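Local structure of p1 (Rice yellow mottle virus, 6TY0) at residues R3-T14 with V41-F50. The protein suppresses RNA silencing in the host plant and has a role in the spread of the virus, its N-terminal part binding zinc. Residues are numbered along the deposited sequence; the frame is centred on the assembly and turned at random.
Sequences RLEVLIRPTEQT and VRDPSLRADF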
loop_
_atom_site.group_PDB
_atom_site.type_symbol
_atom_site.label_atom_id
_atom_site.label_comp_id
_atom_site.label_asym_id
_atom_site.label_seq_id
_atom_site.Cartn_x
_atom_site.Cartn_y
_atom_site.Cartn_z
ATOM N N ARG A 3 -1.198 9.169 0.234
ATOM C CA ARG A 3 -2.424 8.717 -0.414
ATOM C C ARG A 3 -2.379 9.107 -1.898
ATOM O O ARG A 3 -2.038 10.238 -2.239
ATOM C CB ARG A 3 -3.624 9.377 0.237
ATOM C CG ARG A 3 -4.970 8.861 -0.214
ATOM C CD ARG A 3 -6.052 9.857 0.210
ATOM N NE ARG A 3 -6.156 10.022 1.672
ATOM C CZ ARG A 3 -7.133 9.529 2.450
ATOM N NH1 ARG A 3 -8.126 8.788 1.940
ATOM N NH2 ARG A 3 -7.129 9.781 3.754
ATOM N N LEU A 4 -2.638 8.158 -2.784
ATOM C CA LEU A 4 -2.873 8.490 -4.203
ATOM C C LEU A 4 -4.353 8.240 -4.523
ATOM O O LEU A 4 -4.813 7.111 -4.463
ATOM C CB LEU A 4 -2.022 7.620 -5.104
ATOM C CG LEU A 4 -2.177 7.976 -6.577
ATOM C CD1 LEU A 4 -1.127 8.992 -6.965
ATOM C CD2 LEU A 4 -2.052 6.735 -7.426
ATOM N N GLU A 5 -5.076 9.309 -4.833
ATOM C CA GLU A 5 -6.462 9.258 -5.203
ATOM C C GLU A 5 -6.642 8.949 -6.688
ATOM O O GLU A 5 -5.923 9.486 -7.535
ATOM C CB GLU A 5 -7.134 10.612 -4.921
ATOM C CG GLU A 5 -7.038 11.064 -3.472
ATOM C CD GLU A 5 -8.154 12.024 -3.044
ATOM O OE1 GLU A 5 -8.869 12.579 -3.913
ATOM O OE2 GLU A 5 -8.308 12.223 -1.815
ATOM N N VAL A 6 -7.620 8.110 -6.981
ATOM C CA VAL A 6 -7.956 7.726 -8.341
ATOM C C VAL A 6 -9.434 8.008 -8.595
ATOM O O VAL A 6 -10.291 7.512 -7.874
ATOM C CB VAL A 6 -7.741 6.235 -8.564
ATOM C CG1 VAL A 6 -8.066 5.865 -10.000
ATOM C CG2 VAL A 6 -6.304 5.857 -8.210
ATOM N N LEU A 7 -9.709 8.863 -9.576
ATOM C CA LEU A 7 -11.087 9.235 -9.948
ATOM C C LEU A 7 -11.471 8.393 -11.134
ATOM O O LEU A 7 -10.720 8.315 -12.118
ATOM C CB LEU A 7 -11.164 10.700 -10.328
ATOM C CG LEU A 7 -12.526 11.220 -10.806
ATOM C CD1 LEU A 7 -13.573 11.201 -9.706
ATOM C CD2 LEU A 7 -12.320 12.646 -11.301
ATOM N N ILE A 8 -12.583 7.699 -11.030
ATOM C CA ILE A 8 -13.056 6.875 -12.143
ATOM C C ILE A 8 -14.426 7.368 -12.624
ATOM O O ILE A 8 -15.354 7.481 -11.823
ATOM C CB ILE A 8 -13.128 5.423 -11.710
ATOM C CG1 ILE A 8 -11.706 4.928 -11.392
ATOM C CG2 ILE A 8 -13.749 4.560 -12.792
ATOM C CD1 ILE A 8 -11.738 3.744 -10.497
ATOM N N ARG A 9 -14.531 7.677 -13.901
ATOM C CA ARG A 9 -15.828 8.079 -14.513
ATOM C C ARG A 9 -16.176 7.154 -15.701
ATOM O O ARG A 9 -15.279 6.528 -16.259
ATOM C CB ARG A 9 -15.746 9.517 -14.987
ATOM C CG ARG A 9 -15.440 10.545 -13.910
ATOM C CD ARG A 9 -15.892 11.920 -14.362
ATOM N NE ARG A 9 -14.844 12.935 -14.315
ATOM C CZ ARG A 9 -13.831 13.038 -15.186
ATOM N NH1 ARG A 9 -13.682 12.153 -16.166
ATOM N NH2 ARG A 9 -12.941 14.023 -15.062
ATOM N N PRO A 10 -17.460 7.091 -16.101
ATOM C CA PRO A 10 -17.920 6.095 -17.069
ATOM C C PRO A 10 -17.384 6.392 -18.469
ATOM O O PRO A 10 -17.141 7.553 -18.819
ATOM C CB PRO A 10 -19.453 6.251 -17.062
ATOM C CG PRO A 10 -19.766 7.197 -15.936
ATOM C CD PRO A 10 -18.545 8.034 -15.744
ATOM N N THR A 11 -17.167 5.352 -19.252
ATOM C CA THR A 11 -16.872 5.554 -20.704
ATOM C C THR A 11 -18.119 6.093 -21.392
ATOM O O THR A 11 -19.206 6.003 -20.824
ATOM C CB THR A 11 -16.525 4.220 -21.339
ATOM O OG1 THR A 11 -17.433 3.219 -20.837
ATOM C CG2 THR A 11 -15.100 3.807 -20.966
ATOM N N GLU A 12 -17.987 6.644 -22.603
ATOM C CA GLU A 12 -19.180 7.086 -23.382
ATOM C C GLU A 12 -20.219 5.995 -23.597
ATOM O O GLU A 12 -21.397 6.249 -23.541
ATOM C CB GLU A 12 -18.776 7.659 -24.732
ATOM C CG GLU A 12 -18.035 8.976 -24.612
ATOM C CD GLU A 12 -17.631 9.552 -25.963
ATOM O OE1 GLU A 12 -18.094 9.035 -27.007
ATOM O OE2 GLU A 12 -16.847 10.533 -25.979
ATOM N N GLN A 13 -19.778 4.764 -23.768
ATOM C CA GLN A 13 -20.666 3.665 -24.065
ATOM C C GLN A 13 -21.420 3.217 -22.852
ATOM O O GLN A 13 -22.309 2.373 -22.971
ATOM C CB GLN A 13 -19.888 2.436 -24.557
ATOM C CG GLN A 13 -18.751 2.739 -25.517
ATOM C CD GLN A 13 -17.420 3.027 -24.811
ATOM O OE1 GLN A 13 -16.820 2.135 -24.204
ATOM N NE2 GLN A 13 -16.951 4.274 -24.901
ATOM N N THR A 14 -21.040 3.673 -21.659
ATOM C CA THR A 14 -21.783 3.244 -20.470
ATOM C C THR A 14 -22.337 4.406 -19.704
ATOM O O THR A 14 -22.972 4.173 -18.700
ATOM C CB THR A 14 -20.931 2.404 -19.485
ATOM O OG1 THR A 14 -19.784 3.162 -19.080
ATOM C CG2 THR A 14 -20.517 1.078 -20.120
ATOM N N VAL A 41 4.451 11.418 -10.223
ATOM C CA VAL A 41 3.380 10.591 -9.670
ATOM C C VAL A 41 2.237 11.495 -9.243
ATOM O O VAL A 41 2.347 12.200 -8.259
ATOM C CB VAL A 41 3.913 9.747 -8.500
ATOM C CG1 VAL A 41 2.822 9.064 -7.709
ATOM C CG2 VAL A 41 4.871 8.705 -9.058
ATOM N N ARG A 42 1.142 11.488 -9.982
ATOM C CA ARG A 42 0.030 12.380 -9.684
ATOM C C ARG A 42 -1.252 11.595 -9.722
ATOM O O ARG A 42 -1.367 10.627 -10.479
ATOM C CB ARG A 42 -0.051 13.513 -10.725
ATOM C CG ARG A 42 1.183 14.400 -10.735
ATOM C CD ARG A 42 1.298 15.273 -11.971
ATOM N NE ARG A 42 2.358 16.242 -11.734
ATOM C CZ ARG A 42 2.257 17.317 -10.938
ATOM N NH1 ARG A 42 1.119 17.615 -10.304
ATOM N NH2 ARG A 42 3.312 18.114 -10.779
ATOM N N ASP A 43 -2.220 12.066 -8.948
ATOM C CA ASP A 43 -3.550 11.435 -8.861
ATOM C C ASP A 43 -4.145 11.276 -10.258
ATOM O O ASP A 43 -4.325 12.256 -10.941
ATOM C CB ASP A 43 -4.490 12.281 -8.001
ATOM C CG ASP A 43 -4.064 12.334 -6.558
ATOM O OD1 ASP A 43 -3.401 11.394 -6.089
ATOM O OD2 ASP A 43 -4.406 13.307 -5.877
ATOM N N PRO A 44 -4.385 10.035 -10.705
ATOM C CA PRO A 44 -4.957 9.848 -12.025
ATOM C C PRO A 44 -6.471 9.965 -12.083
ATOM O O PRO A 44 -7.179 9.739 -11.078
ATOM C CB PRO A 44 -4.612 8.412 -12.362
ATOM C CG PRO A 44 -4.498 7.742 -11.063
ATOM C CD PRO A 44 -3.969 8.766 -10.110
ATOM N N SER A 45 -6.928 10.228 -13.299
ATOM C CA SER A 45 -8.320 10.349 -13.650
ATOM C C SER A 45 -8.580 9.417 -14.840
ATOM O O SER A 45 -7.916 9.530 -15.867
ATOM C CB SER A 45 -8.594 11.794 -14.008
ATOM O OG SER A 45 -9.965 11.979 -14.272
ATOM N N LEU A 46 -9.482 8.454 -14.673
ATOM C CA LEU A 46 -9.640 7.333 -15.597
ATOM C C LEU A 46 -11.084 7.191 -16.059
ATOM O O LEU A 46 -12.017 7.645 -15.368
ATOM C CB LEU A 46 -9.295 6.027 -14.922
ATOM C CG LEU A 46 -7.938 5.880 -14.197
ATOM C CD1 LEU A 46 -7.952 4.576 -13.456
ATOM C CD2 LEU A 46 -6.742 5.950 -15.161
ATOM N N ARG A 47 -11.258 6.512 -17.198
ATOM C CA ARG A 47 -12.558 6.199 -17.745
ATOM C C ARG A 47 -12.653 4.716 -17.764
ATOM O O ARG A 47 -11.751 4.039 -18.263
ATOM C CB ARG A 47 -12.696 6.710 -19.185
ATOM C CG ARG A 47 -12.785 8.203 -19.300
ATOM C CD ARG A 47 -14.219 8.663 -19.166
ATOM N NE ARG A 47 -14.258 10.108 -19.019
ATOM C CZ ARG A 47 -15.324 10.811 -18.647
ATOM N NH1 ARG A 47 -16.487 10.218 -18.387
ATOM N NH2 ARG A 47 -15.222 12.126 -18.537
ATOM N N ALA A 48 -13.743 4.193 -17.226
ATOM C CA ALA A 48 -13.999 2.776 -17.253
ATOM C C ALA A 48 -15.473 2.516 -17.498
ATOM O O ALA A 48 -16.294 3.445 -17.486
ATOM C CB ALA A 48 -13.586 2.156 -15.930
ATOM N N ASP A 49 -15.810 1.239 -17.640
ATOM C CA ASP A 49 -17.169 0.835 -18.001
ATOM C C ASP A 49 -18.066 0.665 -16.789
ATOM O O ASP A 49 -17.887 -0.282 -16.023
ATOM C CB ASP A 49 -17.161 -0.502 -18.734
ATOM C CG ASP A 49 -16.619 -0.387 -20.162
ATOM O OD1 ASP A 49 -16.820 0.656 -20.844
ATOM O OD2 ASP A 49 -15.969 -1.369 -20.564
ATOM N N PHE A 50 -19.055 1.546 -16.664
ATOM C CA PHE A 50 -20.036 1.400 -15.607
ATOM C C PHE A 50 -20.781 0.091 -15.818
ATOM O O PHE A 50 -21.142 -0.262 -16.921
ATOM C CB PHE A 50 -20.998 2.575 -15.556
ATOM C CG PHE A 50 -22.117 2.369 -14.570
ATOM C CD1 PHE A 50 -21.908 2.584 -13.208
ATOM C CD2 PHE A 50 -23.374 1.940 -14.992
ATOM C CE1 PHE A 50 -22.902 2.362 -12.283
ATOM C CE2 PHE A 50 -24.386 1.735 -14.060
ATOM C CZ PHE A 50 -24.149 1.948 -12.708
#
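Arg-47 lays its guanidinium beside strand 3-10, the chain bending about CB-CG (chi2 -87°) to bring NH1 to Pro-10 O at 2.8 Å; the acceptor lies in the guanidinium plane. Arg-9 CB sits over one face of the same group, offset toward its rim. The two guanidinium planes are 39° apart, and Arg-9 NH1 and Arg-47 NH2, two donors that form no bond, come within 2.8 Å, so close for like charges that the exact placing of these ends is doubtful. Beneath them the strands run parallel, the backbone N of Leu-7, Arg-9 and Thr-11 hydrogen-bonded to the carbonyl O of Pro-44, Leu-46 and Ala-48, as the inner pair of a mixed sheet, with strand 26-32 on the far side of strand 3-10. On the face of Ile-8 and Leu-46, Val-6 CG1 meets Leu-46 CD1 at 3.7 Å and its CG2 rests on Pro-44 CG, while Ile-8 CG2 touches Ala-48 CB; Ile-83 covers Leu-46 and Ala-48. Toward the zinc end, Leu-4 CD1 reaches Val-41 CG1, and both side chains touch Phe-88. Asp-43 OD1 takes Glu-5 N from above its carboxylate plane, a bent bond (137°). At the other end, Thr-11 OG1 donates to the anti lone pair of Asp-49 OD1 at 2.6 Å, OD2 being held by Asn-82, and Thr-14 OG1 accepts Phe-50 N at 3.0 Å.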